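Local coordinates for protein putative methylthioribose-1-phosphate isomerase (Pyrococcus horikoshii OT3, PDB 6A34) that probably catalyses the interconversion of 5-methylthioribose 1-phosphate and 5-methylthioribulose 1-phosphate, a step of the methionine salvage pathway, at residues Val175-Thr179 with Val180-Val184. Numbering follows the deposited sequence.
Sequences VHLGT and VGSVV
L177 O lies against the backbone of G181, a residue with no side chain, at 2.9 Å from G181 C; V180, just before it where the 175-179 loop turns into the helix, sends its side chain to Y215 on helix 206-217. G181 is also close to G178, which has the positive phi (100°) of a glycine turn: the two CA atoms are 4.1 Å apart. S182 sets its CB 3.2 Å from G178 O. The same CB is 4.2 Å from L177 CB. Its backbone N gives T179 O a weak, bent hydrogen bond (3.3 Å, 126°). With OG anti to the backbone N, the S182 hydroxyl bonds to N147 O, tying the turn to helix 125-157. V183 N adds a second weak but straighter bond to T179 O (3.4 Å, 155°). V184 N closes the next turn on V180 O at 3.0 Å. Together these bonds mark the N-terminal first turn of helix 180-189, entered through a glycine-containing loop after strand 161-165 of the Rossmann-like sheet, with V180 about 7 Å from the predicted substrate-binding N257, side chain to side chain.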
# COMPACT_ATOMS: atom_id res chain seq x y z
N VAL A 175 -2.61 12.70 23.56
CA VAL A 175 -2.12 13.85 24.27
C VAL A 175 -0.62 13.67 24.44
O VAL A 175 0.12 14.62 24.21
CB VAL A 175 -2.83 14.05 25.61
CG1 VAL A 175 -2.25 15.21 26.40
CG2 VAL A 175 -4.32 14.21 25.40
N HIS A 176 -0.18 12.46 24.79
CA HIS A 176 1.27 12.18 24.89
C HIS A 176 1.54 10.66 24.83
O HIS A 176 0.76 9.89 25.33
CB HIS A 176 1.85 12.88 26.16
CG HIS A 176 3.23 13.43 26.01
ND1 HIS A 176 4.08 13.57 27.10
CD2 HIS A 176 3.93 13.83 24.90
CE1 HIS A 176 5.25 14.05 26.67
NE2 HIS A 176 5.18 14.22 25.31
N LEU A 177 2.63 10.27 24.16
CA LEU A 177 3.28 8.94 24.23
C LEU A 177 2.70 7.96 23.19
O LEU A 177 3.48 7.19 22.54
CB LEU A 177 3.15 8.36 25.64
CG LEU A 177 3.73 9.20 26.77
CD1 LEU A 177 3.56 8.48 28.10
CD2 LEU A 177 5.19 9.52 26.52
N GLY A 178 1.37 7.93 23.07
CA GLY A 178 0.70 7.04 22.14
C GLY A 178 0.15 5.82 22.84
O GLY A 178 0.36 5.65 24.02
N THR A 179 -0.59 4.99 22.09
CA THR A 179 -1.02 3.69 22.55
C THR A 179 0.08 2.71 22.16
O THR A 179 0.89 2.25 23.02
CB THR A 179 -2.45 3.39 22.08
OG1 THR A 179 -2.59 3.42 20.66
CG2 THR A 179 -3.42 4.38 22.66
N VAL A 180 0.14 2.41 20.86
CA VAL A 180 1.27 1.68 20.33
C VAL A 180 2.54 2.44 20.76
O VAL A 180 3.52 1.87 21.24
CB VAL A 180 1.19 1.53 18.79
CG1 VAL A 180 2.50 1.02 18.21
CG2 VAL A 180 0.05 0.64 18.34
N GLY A 181 2.51 3.75 20.59
CA GLY A 181 3.72 4.58 20.81
C GLY A 181 4.29 4.41 22.21
O GLY A 181 5.49 4.39 22.40
N SER A 182 3.43 4.27 23.21
CA SER A 182 3.87 4.10 24.58
C SER A 182 4.58 2.76 24.74
O SER A 182 5.61 2.68 25.38
CB SER A 182 2.74 4.20 25.56
OG SER A 182 3.28 4.36 26.85
N VAL A 183 4.04 1.73 24.10
CA VAL A 183 4.57 0.39 24.26
C VAL A 183 5.98 0.35 23.67
O VAL A 183 6.88 -0.15 24.31
CB VAL A 183 3.66 -0.68 23.62
CG1 VAL A 183 4.33 -2.03 23.56
CG2 VAL A 183 2.36 -0.78 24.38
N VAL A 184 6.12 0.84 22.44
CA VAL A 184 7.40 0.83 21.76
C VAL A 184 8.39 1.80 22.43
O VAL A 184 9.60 1.54 22.43
CB VAL A 184 7.26 1.07 20.25
CG1 VAL A 184 6.45 -0.03 19.59
CG2 VAL A 184 6.67 2.43 19.93